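Local coordinates for protein neural-cadherin (Drosophila melanogaster, PDB 3UBF) that mediates calcium-dependent, preferentially homophilic adhesion between cells, and is represented here by three consecutive cadherin repeats of its ectodomain, at residues Trp58-Leu63 / Ile94-Val99; Lys7-Thr12 / Ser22-Glu27; Asn100-Tyr105 / Arg133-Asp138. All blocks are in the same frame, centred on the assembly; numbering follows the deposited sequence.

Contact 1 (Trp58-Leu63 / Ile94-Val99). With ZN (zinc ion), chain B; ZN (zinc ion), chain H; CA (calcium ion), chain T.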
loop_
_atom_site.group_PDB
_atom_site.type_symbol
_atom_site.label_atom_id
_atom_site.label_comp_id
_atom_site.label_asym_id
_atom_site.label_seq_id
_atom_site.Cartn_x
_atom_site.Cartn_y
_atom_site.Cartn_z
ATOM N N TRP A 58 -15.236 11.480 17.473
ATOM C CA TRP A 58 -15.762 10.351 16.711
ATOM C C TRP A 58 -14.695 9.345 16.301
ATOM O O TRP A 58 -13.624 9.715 15.810
ATOM C CB TRP A 58 -16.516 10.853 15.485
ATOM C CG TRP A 58 -17.769 11.562 15.864
ATOM C CD1 TRP A 58 -18.228 11.797 17.129
ATOM C CD2 TRP A 58 -18.721 12.151 14.974
ATOM N NE1 TRP A 58 -19.409 12.485 17.078
ATOM C CE2 TRP A 58 -19.732 12.725 15.769
ATOM C CE3 TRP A 58 -18.818 12.250 13.580
ATOM C CZ2 TRP A 58 -20.830 13.388 15.218
ATOM C CZ3 TRP A 58 -19.910 12.911 13.037
ATOM C CH2 TRP A 58 -20.903 13.471 13.854
ATOM N N ASP A 59 -14.999 8.073 16.524
ATOM C CA ASP A 59 -14.109 6.985 16.170
ATOM C C ASP A 59 -14.958 5.868 15.570
ATOM O O ASP A 59 -15.648 5.130 16.268
ATOM C CB ASP A 59 -13.342 6.531 17.398
ATOM C CG ASP A 59 -12.295 5.492 17.091
ATOM O OD1 ASP A 59 -12.165 5.069 15.915
ATOM O OD2 ASP A 59 -11.592 5.094 18.043
ATOM N N TYR A 60 -14.918 5.799 14.244
ATOM C CA TYR A 60 -15.709 4.873 13.438
ATOM C C TYR A 60 -15.576 3.420 13.895
ATOM O O TYR A 60 -16.566 2.688 13.957
ATOM C CB TYR A 60 -15.272 5.023 11.983
ATOM C CG TYR A 60 -15.919 4.075 11.011
ATOM C CD1 TYR A 60 -17.088 4.425 10.342
ATOM C CD2 TYR A 60 -15.333 2.839 10.722
ATOM C CE1 TYR A 60 -17.666 3.573 9.429
ATOM C CE2 TYR A 60 -15.907 1.979 9.815
ATOM C CZ TYR A 60 -17.076 2.351 9.168
ATOM O OH TYR A 60 -17.660 1.485 8.271
ATOM N N GLU A 61 -14.346 3.015 14.199
ATOM C CA GLU A 61 -14.040 1.659 14.646
ATOM C C GLU A 61 -14.739 1.338 15.959
ATOM O O GLU A 61 -15.076 0.182 16.215
ATOM C CB GLU A 61 -12.525 1.467 14.800
ATOM C CG GLU A 61 -11.747 1.366 13.485
ATOM C CD GLU A 61 -11.630 2.686 12.724
ATOM O OE1 GLU A 61 -12.117 3.740 13.190
ATOM O OE2 GLU A 61 -11.037 2.678 11.639
ATOM N N GLU A 62 -14.956 2.368 16.779
ATOM C CA GLU A 62 -15.605 2.207 18.080
ATOM C C GLU A 62 -17.143 2.176 18.028
ATOM O O GLU A 62 -17.789 1.838 19.027
ATOM C CB GLU A 62 -15.090 3.248 19.085
ATOM C CG GLU A 62 -13.756 2.835 19.715
ATOM C CD GLU A 62 -13.131 3.896 20.622
ATOM O OE1 GLU A 62 -13.869 4.683 21.272
ATOM O OE2 GLU A 62 -11.880 3.921 20.695
ATOM N N LEU A 63 -17.718 2.519 16.871
ATOM C CA LEU A 63 -19.169 2.451 16.662
ATOM C C LEU A 63 -19.617 1.004 16.465
ATOM O O LEU A 63 -18.816 0.142 16.056
ATOM C CB LEU A 63 -19.586 3.281 15.443
ATOM C CG LEU A 63 -19.181 4.758 15.394
ATOM C CD1 LEU A 63 -19.650 5.395 14.118
ATOM C CD2 LEU A 63 -19.736 5.506 16.582
ATOM N N ILE A 94 -26.958 9.448 12.304
ATOM C CA ILE A 94 -25.819 10.003 11.600
ATOM C C ILE A 94 -25.026 8.830 11.064
ATOM O O ILE A 94 -24.385 8.116 11.829
ATOM C CB ILE A 94 -24.904 10.825 12.532
ATOM C CG1 ILE A 94 -25.661 11.997 13.167
ATOM C CG2 ILE A 94 -23.660 11.320 11.776
ATOM C CD1 ILE A 94 -24.969 12.562 14.409
ATOM N N LEU A 95 -25.079 8.609 9.757
ATOM C CA LEU A 95 -24.201 7.628 9.138
ATOM C C LEU A 95 -22.788 8.198 9.111
ATOM O O LEU A 95 -22.575 9.252 8.519
ATOM C CB LEU A 95 -24.667 7.295 7.724
ATOM C CG LEU A 95 -23.844 6.194 7.039
ATOM C CD1 LEU A 95 -24.020 4.836 7.733
ATOM C CD2 LEU A 95 -24.161 6.103 5.543
ATOM N N VAL A 96 -21.839 7.517 9.764
ATOM C CA VAL A 96 -20.439 7.962 9.843
ATOM C C VAL A 96 -19.585 7.228 8.813
ATOM O O VAL A 96 -19.582 5.997 8.733
ATOM C CB VAL A 96 -19.842 7.752 11.259
ATOM C CG1 VAL A 96 -18.357 8.171 11.326
ATOM C CG2 VAL A 96 -20.660 8.504 12.306
ATOM N N LYS A 97 -18.873 8.005 8.012
ATOM C CA LYS A 97 -17.999 7.469 6.986
ATOM C C LYS A 97 -16.547 7.518 7.448
ATOM O O LYS A 97 -16.043 8.569 7.848
ATOM C CB LYS A 97 -18.190 8.229 5.669
ATOM C CG LYS A 97 -18.861 7.431 4.536
ATOM C CD LYS A 97 -20.133 6.676 4.959
ATOM C CE LYS A 97 -20.740 5.871 3.789
ATOM N NZ LYS A 97 -19.788 4.907 3.116
ATOM N N ASP A 98 -15.896 6.361 7.422
ATOM C CA ASP A 98 -14.477 6.264 7.712
ATOM C C ASP A 98 -13.729 6.512 6.404
ATOM O O ASP A 98 -13.583 5.598 5.582
ATOM C CB ASP A 98 -14.172 4.868 8.258
ATOM C CG ASP A 98 -12.827 4.782 8.926
ATOM O OD1 ASP A 98 -12.121 5.809 8.995
ATOM O OD2 ASP A 98 -12.468 3.673 9.384
ATOM N N VAL A 99 -13.277 7.744 6.184
ATOM C CA VAL A 99 -12.706 8.106 4.868
ATOM C C VAL A 99 -11.245 7.644 4.700
ATOM O O VAL A 99 -10.676 7.736 3.606
ATOM C CB VAL A 99 -12.903 9.622 4.514
HETATM ZN ZN ZN B . -10.797 4.122 10.416
HETATM ZN ZN ZN H . -9.768 4.254 17.323
HETATM CA CA CA T . -10.793 5.573 13.339
HETATM O O HOH W 1 -10.298 5.538 10.870
HETATM O O HOH W 2 -8.395 5.851 17.147
HETATM O O HOH W 3 -10.441 2.611 17.563
HETATM O O HOH W 4 -9.988 7.492 14.267
#
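Tyr60 lying against Asp98, with Leu63 and Trp58 packed on Val96 and Ile94, makes a largely buried contact between the metal-binding loop 58-63 and the end of strand 88-97, at the end of the first cadherin repeat that faces the second. The Tyr60 ring takes CB of Asp98 on one face, 3.4 Å from the ring centroid, while the carbonyl O of Val96 lies at the ring edge, 3.2 Å from CE1 of Tyr60. CG of Tyr60 stands anti to the backbone N (chi1 176°), which turns the ring toward the strand. With an alanine at Tyr60 the ring between Asp98 CB and the carbonyl O of Val96 is gone, which is likely to leave a gap between loop and strand. Asp98 sends its carboxylate past the ring to a zinc ion shared with Glu61 and with Asp136 of the next repeat. That metal lies 1.9 Å from Glu61 OE2 and 2.0 Å from Asp98 OD2, and its charge probably offsets the closeness of the two carboxylates, whose planes are nearly perpendicular. Glu61 OE1 binds the calcium ion, as do Glu13 and Asp138. Deeper in, CD1 of Leu63 reaches CB of Val96 at 3.7 Å. Trp58, its NE1 bonded to the carbonyl of Trp43, presents CH2 to CG2 of Ile94 and continues into the sandwich interior, touching Ile69 of strand 68-76, Phe11 of strand 3-12 and Val23 of strand 22-25.

Contact 2 (Lys7-Thr12 / Ser22-Glu27)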
loop_
_atom_site.group_PDB
_atom_site.type_symbol
_atom_site.label_atom_id
_atom_site.label_comp_id
_atom_site.label_asym_id
_atom_site.label_seq_id
_atom_site.Cartn_x
_atom_site.Cartn_y
_atom_site.Cartn_z
ATOM N N LYS A 7 -34.374 11.836 11.151
ATOM C CA LYS A 7 -33.324 12.682 10.613
ATOM C C LYS A 7 -32.157 11.795 10.233
ATOM O O LYS A 7 -31.561 11.166 11.096
ATOM C CB LYS A 7 -32.885 13.718 11.653
ATOM C CG LYS A 7 -31.719 14.589 11.220
ATOM C CD LYS A 7 -32.109 15.502 10.076
ATOM C CE LYS A 7 -31.139 16.659 9.975
ATOM N NZ LYS A 7 -31.418 17.471 8.760
ATOM N N ARG A 8 -31.863 11.728 8.941
ATOM C CA ARG A 8 -30.737 10.957 8.424
ATOM C C ARG A 8 -29.715 11.924 7.867
ATOM O O ARG A 8 -30.070 12.867 7.165
ATOM C CB ARG A 8 -31.185 10.001 7.323
ATOM C CG ARG A 8 -32.047 8.864 7.823
ATOM C CD ARG A 8 -32.559 7.998 6.677
ATOM N NE ARG A 8 -33.258 6.812 7.172
ATOM C CZ ARG A 8 -32.648 5.714 7.614
ATOM N NH1 ARG A 8 -31.318 5.641 7.629
ATOM N NH2 ARG A 8 -33.368 4.687 8.047
ATOM N N ILE A 9 -28.446 11.700 8.193
ATOM C CA ILE A 9 -27.399 12.597 7.754
ATOM C C ILE A 9 -26.047 11.886 7.810
ATOM O O ILE A 9 -25.791 11.090 8.709
ATOM C CB ILE A 9 -27.440 13.916 8.568
ATOM C CG1 ILE A 9 -26.732 15.048 7.829
ATOM C CG2 ILE A 9 -26.948 13.705 9.996
ATOM C CD1 ILE A 9 -27.009 16.437 8.424
ATOM N N GLU A 10 -25.204 12.179 6.825
ATOM C CA GLU A 10 -23.908 11.546 6.647
ATOM C C GLU A 10 -22.768 12.518 6.994
ATOM O O GLU A 10 -22.718 13.647 6.496
ATOM C CB GLU A 10 -23.779 11.069 5.194
ATOM C CG GLU A 10 -22.647 10.085 4.895
ATOM C CD GLU A 10 -22.643 9.648 3.431
ATOM O OE1 GLU A 10 -23.664 9.089 2.955
ATOM O OE2 GLU A 10 -21.620 9.869 2.743
ATOM N N PHE A 11 -21.870 12.071 7.863
ATOM C CA PHE A 11 -20.653 12.808 8.170
ATOM C C PHE A 11 -19.455 11.867 8.215
ATOM O O PHE A 11 -19.596 10.666 8.414
ATOM C CB PHE A 11 -20.788 13.579 9.487
ATOM C CG PHE A 11 -21.659 14.786 9.382
ATOM C CD1 PHE A 11 -22.952 14.767 9.894
ATOM C CD2 PHE A 11 -21.208 15.928 8.723
ATOM C CE1 PHE A 11 -23.780 15.872 9.773
ATOM C CE2 PHE A 11 -22.038 17.055 8.594
ATOM C CZ PHE A 11 -23.327 17.022 9.119
ATOM N N THR A 12 -18.269 12.413 8.005
ATOM C CA THR A 12 -17.083 11.587 8.066
ATOM C C THR A 12 -16.674 11.455 9.521
ATOM O O THR A 12 -17.159 12.182 10.373
ATOM C CB THR A 12 -15.940 12.171 7.241
ATOM O OG1 THR A 12 -15.516 13.400 7.833
ATOM C CG2 THR A 12 -16.387 12.409 5.796
ATOM N N SER A 22 -20.080 21.916 16.691
ATOM C CA SER A 22 -21.454 21.811 16.222
ATOM C C SER A 22 -21.435 21.205 14.839
ATOM O O SER A 22 -20.947 21.826 13.897
ATOM C CB SER A 22 -22.120 23.181 16.179
ATOM O OG SER A 22 -22.637 23.514 17.445
ATOM N N VAL A 23 -21.958 19.989 14.720
ATOM C CA VAL A 23 -21.916 19.289 13.447
ATOM C C VAL A 23 -23.081 19.721 12.559
ATOM O O VAL A 23 -22.906 20.078 11.392
ATOM C CB VAL A 23 -21.884 17.758 13.626
ATOM C CG1 VAL A 23 -21.565 17.085 12.291
ATOM C CG2 VAL A 23 -20.819 17.369 14.659
ATOM N N PHE A 24 -24.276 19.699 13.117
ATOM C CA PHE A 24 -25.419 20.130 12.356
ATOM C C PHE A 24 -26.516 20.602 13.290
ATOM O O PHE A 24 -26.519 20.292 14.493
ATOM C CB PHE A 24 -25.914 19.029 11.391
ATOM C CG PHE A 24 -26.482 17.818 12.079
ATOM C CD1 PHE A 24 -27.863 17.652 12.191
ATOM C CD2 PHE A 24 -25.640 16.840 12.617
ATOM C CE1 PHE A 24 -28.400 16.519 12.832
ATOM C CE2 PHE A 24 -26.160 15.720 13.263
ATOM C CZ PHE A 24 -27.542 15.553 13.365
ATOM N N GLN A 25 -27.419 21.372 12.698
ATOM C CA GLN A 25 -28.568 21.946 13.354
ATOM C C GLN A 25 -29.793 21.065 13.066
ATOM O O GLN A 25 -30.155 20.854 11.906
ATOM C CB GLN A 25 -28.768 23.364 12.802
ATOM C CG GLN A 25 -29.973 24.119 13.332
ATOM C CD GLN A 25 -29.853 24.389 14.796
ATOM O OE1 GLN A 25 -29.052 25.229 15.212
ATOM N NE2 GLN A 25 -30.633 23.665 15.602
ATOM N N LEU A 26 -30.408 20.537 14.118
ATOM C CA LEU A 26 -31.708 19.896 14.000
ATOM C C LEU A 26 -32.771 20.961 13.714
ATOM O O LEU A 26 -32.768 22.036 14.330
ATOM C CB LEU A 26 -32.055 19.155 15.277
ATOM C CG LEU A 26 -31.383 17.797 15.457
ATOM C CD1 LEU A 26 -31.509 17.335 16.898
ATOM C CD2 LEU A 26 -31.991 16.779 14.495
ATOM N N GLU A 27 -33.665 20.666 12.771
ATOM C CA GLU A 27 -34.676 21.629 12.357
ATOM C C GLU A 27 -35.845 21.625 13.318
ATOM O O GLU A 27 -36.151 20.608 13.954
ATOM C CB GLU A 27 -35.187 21.340 10.950
ATOM C CG GLU A 27 -34.121 20.974 9.933
ATOM C CD GLU A 27 -33.945 19.479 9.819
ATOM O OE1 GLU A 27 -33.798 18.814 10.870
ATOM O OE2 GLU A 27 -33.957 18.969 8.676
HETATM O O HOH W 5 -29.348 19.488 9.346
#
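Phe24 packs against Lys7, Ile9 and Phe11 where the two sheets of the first cadherin repeat's Greek-key beta sandwich face each other. Strand 3-12 belongs to one sheet and strand 22-25 to the other; the two run nearly antiparallel, 9.4 Å apart at closest approach, so side chains carry the contact. Ile9 lays its CG2 over one face of the Phe24 ring, 4.0 Å from the centroid, as a CH-pi contact displaced toward the rim. Phe11 comes up beside the same ring: the two planes lie 21° apart but are slid so far that they barely overlap, and CE1 of Phe11 meets CD2 of Phe24 at 3.5 Å. Val23 then covers a face of Phe11, its CG1 sitting almost exactly over the ring centre at 3.4 Å. Phe24 reaches this place with CG between its backbone N and carbonyl carbon (chi1 67°). At the far end the packing turns polar. Lys7 CG passes Leu26 CD2 at 3.9 Å. Beyond it the ammonium makes a salt bridge with Glu27, Lys7 NZ meeting Glu27 OE2 at 2.9 Å from above the carboxylate plane, 52° out of it. Farther out, the Phe24 side chain also touches Val92 and Ile94 of strand 88-97, and Val52 of strand 51-54. Backbone hydrogen bonds between Lys7, Ile9 and Phe11 and strand 88-97 set the strand that carries these side chains. One water joins the two segments at the polar end, accepting from Lys7 NZ and donating to the carbonyl O of Gln25.

Contact 3 (Asn100-Tyr105 / Arg133-Asp138). With ZN (zinc ion), chain G; ZN (zinc ion), chain B; CA (calcium ion), chain T; ZN (zinc ion), chain H.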
loop_
_atom_site.group_PDB
_atom_site.type_symbol
_atom_site.label_atom_id
_atom_site.label_comp_id
_atom_site.label_asym_id
_atom_site.label_seq_id
_atom_site.Cartn_x
_atom_site.Cartn_y
_atom_site.Cartn_z
ATOM N N ASN A 100 -10.670 7.127 5.787
ATOM C CA ASN A 100 -9.336 6.552 5.800
ATOM C C ASN A 100 -9.392 5.062 5.405
ATOM O O ASN A 100 -8.363 4.426 5.123
ATOM C CB ASN A 100 -8.729 6.671 7.208
ATOM C CG ASN A 100 -9.018 8.026 7.895
ATOM O OD1 ASN A 100 -10.059 8.668 7.674
ATOM N ND2 ASN A 100 -8.093 8.446 8.756
ATOM N N ASP A 101 -10.611 4.524 5.380
ATOM C CA ASP A 101 -10.858 3.093 5.233
ATOM C C ASP A 101 -10.679 2.629 3.780
ATOM O O ASP A 101 -11.658 2.451 3.056
ATOM C CB ASP A 101 -12.279 2.778 5.736
ATOM C CG ASP A 101 -12.496 1.296 6.045
ATOM O OD1 ASP A 101 -11.616 0.471 5.721
ATOM O OD2 ASP A 101 -13.561 0.951 6.614
ATOM N N GLU A 102 -9.428 2.457 3.367
ATOM C CA GLU A 102 -9.069 1.934 2.050
ATOM C C GLU A 102 -8.191 0.682 2.250
ATOM O O GLU A 102 -7.472 0.583 3.262
ATOM C CB GLU A 102 -8.328 2.997 1.234
ATOM C CG GLU A 102 -9.221 4.047 0.554
ATOM C CD GLU A 102 -8.538 5.413 0.398
ATOM O OE1 GLU A 102 -7.581 5.669 1.167
ATOM O OE2 GLU A 102 -8.970 6.236 -0.467
ATOM N N PRO A 103 -8.242 -0.283 1.300
ATOM C CA PRO A 103 -7.672 -1.606 1.567
ATOM C C PRO A 103 -6.172 -1.571 1.770
ATOM O O PRO A 103 -5.501 -0.731 1.166
ATOM C CB PRO A 103 -7.999 -2.402 0.295
ATOM C CG PRO A 103 -9.104 -1.638 -0.367
ATOM C CD PRO A 103 -8.799 -0.207 -0.061
ATOM N N PRO A 104 -5.638 -2.490 2.606
ATOM C CA PRO A 104 -4.194 -2.624 2.714
ATOM C C PRO A 104 -3.568 -3.047 1.393
ATOM O O PRO A 104 -4.241 -3.597 0.511
ATOM C CB PRO A 104 -4.010 -3.725 3.764
ATOM C CG PRO A 104 -5.274 -4.483 3.752
ATOM C CD PRO A 104 -6.347 -3.500 3.412
ATOM N N TYR A 105 -2.283 -2.758 1.258
ATOM C CA TYR A 105 -1.522 -3.182 0.100
ATOM C C TYR A 105 -0.167 -3.613 0.606
ATOM O O TYR A 105 0.320 -3.094 1.610
ATOM C CB TYR A 105 -1.395 -2.047 -0.916
ATOM C CG TYR A 105 -0.971 -0.745 -0.305
ATOM C CD1 TYR A 105 0.364 -0.353 -0.302
ATOM C CD2 TYR A 105 -1.906 0.094 0.281
ATOM C CE1 TYR A 105 0.757 0.829 0.266
ATOM C CE2 TYR A 105 -1.521 1.283 0.870
ATOM C CZ TYR A 105 -0.194 1.646 0.857
ATOM O OH TYR A 105 0.157 2.841 1.439
ATOM N N ARG A 133 0.531 -2.475 4.369
ATOM C CA ARG A 133 0.175 -1.237 5.023
ATOM C C ARG A 133 -1.304 -0.999 4.809
ATOM O O ARG A 133 -1.794 -1.092 3.679
ATOM C CB ARG A 133 0.979 -0.091 4.416
ATOM C CG ARG A 133 0.663 1.279 4.961
ATOM C CD ARG A 133 1.434 2.340 4.175
ATOM N NE ARG A 133 2.880 2.251 4.400
ATOM C CZ ARG A 133 3.810 2.660 3.534
ATOM N NH1 ARG A 133 5.103 2.542 3.837
ATOM N NH2 ARG A 133 3.450 3.173 2.362
ATOM N N ASP A 134 -2.012 -0.727 5.898
ATOM C CA ASP A 134 -3.382 -0.240 5.837
ATOM C C ASP A 134 -3.284 1.271 5.928
ATOM O O ASP A 134 -2.751 1.793 6.906
ATOM C CB ASP A 134 -4.232 -0.809 6.984
ATOM C CG ASP A 134 -5.731 -0.604 6.776
ATOM O OD1 ASP A 134 -6.169 0.525 6.476
ATOM O OD2 ASP A 134 -6.494 -1.580 6.937
ATOM N N PRO A 135 -3.767 1.983 4.889
ATOM C CA PRO A 135 -3.759 3.454 4.948
ATOM C C PRO A 135 -4.537 3.972 6.148
ATOM O O PRO A 135 -4.301 5.103 6.586
ATOM C CB PRO A 135 -4.414 3.888 3.622
ATOM C CG PRO A 135 -5.048 2.660 3.053
ATOM C CD PRO A 135 -4.237 1.490 3.579
ATOM N N ASP A 136 -5.451 3.150 6.675
ATOM C CA ASP A 136 -6.090 3.457 7.952
ATOM C C ASP A 136 -5.240 3.030 9.150
ATOM O O ASP A 136 -5.057 1.845 9.444
ATOM C CB ASP A 136 -7.505 2.875 8.045
ATOM C CG ASP A 136 -8.350 3.577 9.097
ATOM O OD1 ASP A 136 -7.788 4.028 10.121
ATOM O OD2 ASP A 136 -9.577 3.684 8.906
ATOM N N THR A 137 -4.733 4.040 9.834
ATOM C CA THR A 137 -3.877 3.918 11.007
ATOM C C THR A 137 -4.512 3.159 12.178
ATOM O O THR A 137 -3.815 2.652 13.047
ATOM C CB THR A 137 -3.450 5.350 11.408
ATOM O OG1 THR A 137 -2.153 5.602 10.858
ATOM C CG2 THR A 137 -3.449 5.597 12.930
ATOM N N ASP A 138 -5.836 3.061 12.158
ATOM C CA ASP A 138 -6.615 2.526 13.266
ATOM C C ASP A 138 -7.022 1.069 13.047
ATOM O O ASP A 138 -7.849 0.532 13.780
ATOM C CB ASP A 138 -7.872 3.395 13.455
ATOM C CG ASP A 138 -8.249 3.554 14.899
ATOM O OD1 ASP A 138 -7.484 3.060 15.760
ATOM O OD2 ASP A 138 -9.305 4.178 15.188
HETATM ZN ZN ZN G . -8.147 -1.349 6.739
HETATM ZN ZN ZN B . -10.797 4.122 10.416
HETATM CA CA CA T . -10.793 5.573 13.339
HETATM ZN ZN ZN H . -9.768 4.254 17.323
HETATM O O HOH W 1 -10.298 5.538 10.870
HETATM O O HOH W 2 -8.395 5.851 17.147
HETATM O O HOH W 3 -10.441 2.611 17.563
HETATM O O HOH W 4 -9.988 7.492 14.267
#
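Tyr105 and Arg133 form the tight end of this contact through their backbones, an antiparallel hydrogen-bonded pair in which Arg133 N reaches Tyr105 O at 2.8 Å and Tyr105 N reaches Arg133 O at 3.0 Å. The same Arg133 O takes a CA-H...O contact from Pro104 CA and lies over one face of the Tyr105 ring, brought there by CG between backbone N and carbonyl carbon (chi1 48°). Toward solvent the fit is looser: the Arg133 side chain runs alongside Tyr105, whose OH meets the guanidinium edge through a weak bond from NH2 of Arg133, 3.4 Å long, with CD of Arg133 also close. Exposed Pro135 sets its CG 3.2 Å from Glu102 O, a van der Waals contact without a hydrogen bond across the segments. Two successive Asx turns shape the metal-facing part: Asp134 OD1 accepts from Asp136 N, and Asp136 OD1 from Asp138 N, while the OD2 atoms bind metals. His139 and Asp185 join Asp134 at one zinc. The Asp-X-Asp pair Asp134 and Asp136, with the DXNDN-like linker running from Asp98, is the metal-binding signature of a cadherin interdomain junction, here occupied by zinc as well as calcium.

How the contacts relate
Contacts 1 and 2 both belong to the first repeat and adjoin through neighbouring strands 88-97 and 3-12, where Leu95 N probably bonds to Ile9 O and Lys97 N to Phe11 O. Contact 2 is partly buried, mostly apolar packing between sheets with its charged pair at the margin; contact 1 is the more buried, yet passes from hydrophobic core to carboxylates and metal. Contact 3, a surface contact of loops and a short strand pair, joins the first repeat to the second. It shares with contact 1 the calcium and two zinc ions, to which each supplies carboxylates. Contact 2 stays about 7 Å from contact 3 at the nearest atoms.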